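Local coordinates for protein transcriptional regulator of the TetR/AcrR family (Thermobifida fusca YX, PDB 3DCF) that probably binds operator DNA through an N-terminal helix-turn-helix domain and represses transcription, as other TetR/AcrR-family regulators do, at residues E114-I119 against E201-I206; E153-L158 against V175-L180. All blocks are in the same frame, centred on the assembly; numbering follows the deposited sequence.

Contact 1: E114-I119 against E201-I206; sequences EHTRTI and EVVEQI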
loop_
_atom_site.group_PDB
_atom_site.type_symbol
_atom_site.label_atom_id
_atom_site.label_comp_id
_atom_site.label_asym_id
_atom_site.label_seq_id
_atom_site.Cartn_x
_atom_site.Cartn_y
_atom_site.Cartn_z
ATOM N N GLU A 114 3.711 -13.622 11.207
ATOM C CA GLU A 114 5.115 -13.195 11.305
ATOM C C GLU A 114 5.380 -11.907 10.514
ATOM O O GLU A 114 6.015 -11.001 11.034
ATOM C CB GLU A 114 6.047 -14.325 10.806
ATOM C CG GLU A 114 7.545 -13.996 10.719
ATOM C CD GLU A 114 8.095 -13.378 11.994
ATOM O OE1 GLU A 114 7.879 -13.930 13.089
ATOM O OE2 GLU A 114 8.734 -12.321 11.899
ATOM N N HIS A 115 4.892 -11.861 9.272
ATOM C CA HIS A 115 5.079 -10.708 8.374
ATOM C C HIS A 115 4.443 -9.425 8.925
ATOM O O HIS A 115 5.099 -8.380 8.960
ATOM C CB HIS A 115 4.568 -11.024 6.957
ATOM C CG HIS A 115 4.853 -9.950 5.955
ATOM N ND1 HIS A 115 6.127 -9.671 5.503
ATOM C CD2 HIS A 115 4.029 -9.099 5.302
ATOM C CE1 HIS A 115 6.077 -8.682 4.628
ATOM N NE2 HIS A 115 4.815 -8.316 4.488
ATOM N N THR A 116 3.202 -9.535 9.395
ATOM C CA THR A 116 2.461 -8.407 9.989
ATOM C C THR A 116 3.101 -7.925 11.293
ATOM O O THR A 116 3.203 -6.716 11.505
ATOM C CB THR A 116 0.985 -8.766 10.237
ATOM O OG1 THR A 116 0.465 -9.453 9.093
ATOM C CG2 THR A 116 0.157 -7.504 10.493
ATOM N N ARG A 117 3.510 -8.868 12.159
ATOM C CA ARG A 117 4.265 -8.556 13.403
ATOM C C ARG A 117 5.519 -7.745 13.079
ATOM O O ARG A 117 5.802 -6.754 13.750
ATOM C CB ARG A 117 4.697 -9.823 14.183
ATOM C CG ARG A 117 3.675 -10.425 15.156
ATOM C CD ARG A 117 4.338 -11.501 16.069
ATOM N NE ARG A 117 4.771 -12.710 15.341
ATOM C CZ ARG A 117 5.557 -13.699 15.816
ATOM N NH1 ARG A 117 6.080 -13.665 17.052
ATOM N NH2 ARG A 117 5.851 -14.738 15.026
ATOM N N THR A 118 6.257 -8.181 12.055
ATOM C CA THR A 118 7.474 -7.493 11.615
ATOM C C THR A 118 7.174 -6.090 11.088
ATOM O O THR A 118 7.978 -5.183 11.326
ATOM C CB THR A 118 8.245 -8.302 10.543
ATOM O OG1 THR A 118 8.425 -9.640 11.015
ATOM C CG2 THR A 118 9.618 -7.677 10.231
ATOM N N ILE A 119 6.038 -5.916 10.385
ATOM C CA ILE A 119 5.625 -4.588 9.868
ATOM C C ILE A 119 5.355 -3.603 11.028
ATOM O O ILE A 119 5.945 -2.509 11.061
ATOM C CB ILE A 119 4.357 -4.628 8.926
ATOM C CG1 ILE A 119 4.567 -5.475 7.656
ATOM C CG2 ILE A 119 3.953 -3.224 8.492
ATOM C CD1 ILE A 119 5.717 -5.071 6.780
ATOM N N GLU A 201 -3.560 -7.414 18.876
ATOM C CA GLU A 201 -4.980 -7.454 18.465
ATOM C C GLU A 201 -5.137 -7.229 16.956
ATOM O O GLU A 201 -5.951 -7.900 16.307
ATOM C CB GLU A 201 -5.808 -6.389 19.207
ATOM C CG GLU A 201 -5.846 -6.536 20.726
ATOM C CD GLU A 201 -6.430 -5.310 21.397
ATOM O OE1 GLU A 201 -7.672 -5.143 21.373
ATOM O OE2 GLU A 201 -5.635 -4.517 21.954
ATOM N N VAL A 202 -4.360 -6.279 16.417
ATOM C CA VAL A 202 -4.380 -5.954 14.982
ATOM C C VAL A 202 -3.841 -7.131 14.136
ATOM O O VAL A 202 -4.408 -7.424 13.086
ATOM C CB VAL A 202 -3.612 -4.639 14.666
ATOM C CG1 VAL A 202 -3.585 -4.363 13.151
ATOM C CG2 VAL A 202 -4.235 -3.458 15.415
ATOM N N VAL A 203 -2.770 -7.793 14.593
ATOM C CA VAL A 203 -2.210 -8.967 13.898
ATOM C C VAL A 203 -3.204 -10.146 13.884
ATOM O O VAL A 203 -3.421 -10.774 12.838
ATOM C CB VAL A 203 -0.856 -9.422 14.522
ATOM C CG1 VAL A 203 -0.372 -10.758 13.904
ATOM C CG2 VAL A 203 0.214 -8.308 14.370
ATOM N N GLU A 204 -3.813 -10.414 15.039
ATOM C CA GLU A 204 -4.784 -11.509 15.204
ATOM C C GLU A 204 -6.018 -11.319 14.313
ATOM O O GLU A 204 -6.430 -12.263 13.631
ATOM C CB GLU A 204 -5.208 -11.623 16.683
ATOM C CG GLU A 204 -5.934 -12.915 17.084
ATOM C CD GLU A 204 -7.382 -13.011 16.632
ATOM O OE1 GLU A 204 -8.124 -12.004 16.763
ATOM O OE2 GLU A 204 -7.778 -14.108 16.162
ATOM N N GLN A 205 -6.598 -10.114 14.343
ATOM C CA GLN A 205 -7.806 -9.791 13.555
ATOM C C GLN A 205 -7.575 -9.782 12.027
ATOM O O GLN A 205 -8.394 -10.332 11.278
ATOM C CB GLN A 205 -8.436 -8.477 14.032
ATOM C CG GLN A 205 -9.065 -8.587 15.412
ATOM C CD GLN A 205 -9.733 -7.302 15.905
ATOM O OE1 GLN A 205 -10.074 -6.400 15.135
ATOM N NE2 GLN A 205 -9.940 -7.231 17.211
ATOM N N ILE A 206 -6.458 -9.180 11.588
ATOM C CA ILE A 206 -6.056 -9.162 10.167
ATOM C C ILE A 206 -5.880 -10.597 9.652
ATOM O O ILE A 206 -6.452 -10.946 8.625
ATOM C CB ILE A 206 -4.758 -8.336 9.916
ATOM C CG1 ILE A 206 -5.050 -6.840 10.034
ATOM C CG2 ILE A 206 -4.170 -8.609 8.515
ATOM C CD1 ILE A 206 -3.801 -5.955 9.996
#
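This is a nonpolar helix-to-helix contact in the C-terminal domain, where T116 and R117 of helix 104-121 meet V203 and I206 of helix 199-212. The two helices run roughly antiparallel, at 148° between their directions, and their axes come within 9.6 Å over these short segments. At the middle, T116 faces V203, and their CA atoms lie 6.1 Å apart. The methyl groups T116 CG2 and V203 CG2 touch at 4.0 Å, the two side chains lying alongside and pointing opposite ways. T116 can offer a methyl here because CG2 stands anti to its backbone N, while OG1 turns back beside that N and bonds to the carbonyl of L112 one turn earlier. Threonine thus suits a buried interface: its hydroxyl is satisfied by its own helix, and a small apolar surface is left for the partner.

V203 CG2 also lies 4.0 Å from R117 N, so the valine methyl rests on the helix backbone itself. A beta-branched valine, short and stiff, suits a methyl-to-backbone contact of this kind. Beside it, R117 contributes its aliphatic CG, whereas its guanidinium leads off to E114, the NH2 to OE1 separation being 2.9 Å. That pair attracts by charge alone, since the oxygen lies well out of the guanidinium plane. The longer I206 extends the apolar seam, its CD1 4.3 Å from T116 CG2. The pair joins two helices of the all-helical C-terminal domain, which in TetR-family regulators generally carries the dimer interface and, usually, the effector pocket.

Contact 2: E153-L158 against V175-L180; sequences EIMQRL and VATATL
T177 overlaps the start of the M155 side chain, a selenomethionine in this crystal, laying its methyl CG2 3.6 Å from both M155 CB and M155 CG. With M155 CG anti to the backbone N (chi1 -179°) and chi2 nearly extended, the chain carries SE on past the threonine, and the bend at chi3 turns only the terminal CE. A long, flexible residue suits this place: its first methylenes lie against T177, while the whole chain also meets L181 of the same helix and residues of two other helices.

T177 OG1 lies over the backbone of helix 138-164, 3.7 Å from Q156 CA, but is hydrogen-bonded to the carbonyl of P173 in its own helix. Q156 runs roughly perpendicular to the threonine and presents its methylene CG, 4.0 Å from T177 OG1, while its extended chain carries the amide beyond. The small threonine allows a close approach, with Q156 and T177 CA atoms 6.1 Å apart.

Both helices belong to the all-helical C-terminal domain of the TetR family. Around this pairing, M155 packs on F94 of helix 75-98 and on I108 and L111 of helix 104-121, and Q156 touches T174. V175 and A178 meet L197 and W190 of the second subunit, so that helix 173-185 lies between helix 138-164 and the dimer partner.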
loop_
_atom_site.group_PDB
_atom_site.type_symbol
_atom_site.label_atom_id
_atom_site.label_comp_id
_atom_site.label_asym_id
_atom_site.label_seq_id
_atom_site.Cartn_x
_atom_site.Cartn_y
_atom_site.Cartn_z
ATOM N N GLU A 153 8.111 -15.204 -3.992
ATOM C CA GLU A 153 8.335 -16.540 -4.567
ATOM C C GLU A 153 8.178 -17.696 -3.572
ATOM O O GLU A 153 7.629 -18.735 -3.950
ATOM C CB GLU A 153 9.660 -16.589 -5.353
ATOM C CG GLU A 153 9.553 -15.768 -6.671
ATOM C CD GLU A 153 10.890 -15.433 -7.345
ATOM O OE1 GLU A 153 11.936 -16.020 -6.985
ATOM O OE2 GLU A 153 10.896 -14.556 -8.243
ATOM N N ILE A 154 8.618 -17.496 -2.317
ATOM C CA ILE A 154 8.441 -18.487 -1.226
ATOM C C ILE A 154 6.943 -18.747 -0.996
ATOM O O ILE A 154 6.511 -19.899 -0.924
ATOM C CB ILE A 154 9.088 -18.035 0.131
ATOM C CG1 ILE A 154 10.620 -17.977 0.046
ATOM C CG2 ILE A 154 8.738 -19.005 1.252
ATOM C CD1 ILE A 154 11.265 -17.211 1.190
HETATM N N MSE A 155 6.171 -17.665 -0.898
HETATM C CA MSE A 155 4.731 -17.766 -0.719
HETATM C C MSE A 155 3.984 -18.234 -1.983
HETATM O O MSE A 155 2.972 -18.927 -1.851
HETATM C CB MSE A 155 4.167 -16.459 -0.175
HETATM C CG MSE A 155 2.675 -16.511 0.052
HETATM SE SE MSE A 155 2.047 -15.302 1.398
HETATM C CE MSE A 155 2.984 -16.081 2.958
ATOM N N GLN A 156 4.456 -17.849 -3.179
ATOM C CA GLN A 156 3.829 -18.283 -4.457
ATOM C C GLN A 156 3.803 -19.798 -4.591
ATOM O O GLN A 156 2.737 -20.374 -4.855
ATOM C CB GLN A 156 4.519 -17.707 -5.705
ATOM C CG GLN A 156 4.032 -16.336 -6.120
ATOM C CD GLN A 156 4.733 -15.802 -7.371
ATOM O OE1 GLN A 156 5.568 -16.479 -7.988
ATOM N NE2 GLN A 156 4.392 -14.575 -7.747
ATOM N N ARG A 157 4.976 -20.417 -4.424
ATOM C CA ARG A 157 5.121 -21.888 -4.500
ATOM C C ARG A 157 4.258 -22.600 -3.452
ATOM O O ARG A 157 3.609 -23.606 -3.756
ATOM C CB ARG A 157 6.587 -22.314 -4.336
ATOM C CG ARG A 157 7.506 -21.843 -5.470
ATOM C CD ARG A 157 8.924 -22.438 -5.355
ATOM N NE ARG A 157 9.656 -21.984 -4.161
ATOM C CZ ARG A 157 10.445 -20.903 -4.074
ATOM N NH1 ARG A 157 10.655 -20.081 -5.113
ATOM N NH2 ARG A 157 11.038 -20.631 -2.907
ATOM N N LEU A 158 4.219 -22.017 -2.252
ATOM C CA LEU A 158 3.473 -22.545 -1.104
ATOM C C LEU A 158 1.938 -22.444 -1.313
ATOM O O LEU A 158 1.197 -23.320 -0.846
ATOM C CB LEU A 158 3.927 -21.827 0.191
ATOM C CG LEU A 158 4.054 -22.600 1.486
ATOM C CD1 LEU A 158 5.099 -23.706 1.304
ATOM C CD2 LEU A 158 4.479 -21.649 2.619
ATOM N N VAL A 175 -1.740 -13.553 -7.560
ATOM C CA VAL A 175 -2.800 -12.632 -7.082
ATOM C C VAL A 175 -3.073 -12.786 -5.580
ATOM O O VAL A 175 -3.234 -11.781 -4.883
ATOM C CB VAL A 175 -4.140 -12.816 -7.854
ATOM C CG1 VAL A 175 -5.263 -11.892 -7.276
ATOM C CG2 VAL A 175 -3.932 -12.559 -9.341
ATOM N N ALA A 176 -3.142 -14.034 -5.101
ATOM C CA ALA A 176 -3.353 -14.311 -3.678
ATOM C C ALA A 176 -2.200 -13.757 -2.855
ATOM O O ALA A 176 -2.434 -12.989 -1.938
ATOM C CB ALA A 176 -3.526 -15.820 -3.411
ATOM N N THR A 177 -0.973 -14.113 -3.240
ATOM C CA THR A 177 0.272 -13.699 -2.550
ATOM C C THR A 177 0.434 -12.163 -2.416
ATOM O O THR A 177 0.700 -11.673 -1.309
ATOM C CB THR A 177 1.518 -14.345 -3.239
ATOM O OG1 THR A 177 1.332 -15.763 -3.277
ATOM C CG2 THR A 177 2.848 -14.003 -2.525
ATOM N N ALA A 178 0.251 -11.426 -3.514
ATOM C CA ALA A 178 0.324 -9.944 -3.509
ATOM C C ALA A 178 -0.817 -9.292 -2.712
ATOM O O ALA A 178 -0.611 -8.244 -2.082
ATOM C CB ALA A 178 0.349 -9.376 -4.953
ATOM N N THR A 179 -2.000 -9.911 -2.747
ATOM C CA THR A 179 -3.175 -9.417 -2.014
ATOM C C THR A 179 -3.054 -9.647 -0.501
ATOM O O THR A 179 -3.361 -8.738 0.290
ATOM C CB THR A 179 -4.493 -10.055 -2.551
ATOM O OG1 THR A 179 -4.671 -9.707 -3.936
ATOM C CG2 THR A 179 -5.722 -9.588 -1.733
ATOM N N LEU A 180 -2.620 -10.848 -0.111
ATOM C CA LEU A 180 -2.475 -11.209 1.313
ATOM C C LEU A 180 -1.336 -10.420 1.965
ATOM O O LEU A 180 -1.513 -9.866 3.055
ATOM C CB LEU A 180 -2.253 -12.723 1.497
ATOM C CG LEU A 180 -3.339 -13.744 1.083
ATOM C CD1 LEU A 180 -2.749 -15.191 1.187
ATOM C CD2 LEU A 180 -4.640 -13.588 1.886
#

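Both contacts are buried helix pairs of the C-terminal domain, their centres about 17 Å apart, and contact 2 is nested in sequence within the loop closed by contact 1. They hold different helices: contact 1 joins 104-121 to 199-212, contact 2 joins 138-164 to 173-185. In each, a threonine turns its methyl across and keeps its hydroxyl for its own helix. Contact 1 meets branched aliphatic groups and reaches the surface at an exposed arginine, whereas contact 2 sets the threonine against unbranched methylenes. T179 of 175-180 packs on I206 of the second subunit, tying segments of the two contacts together across the dimer.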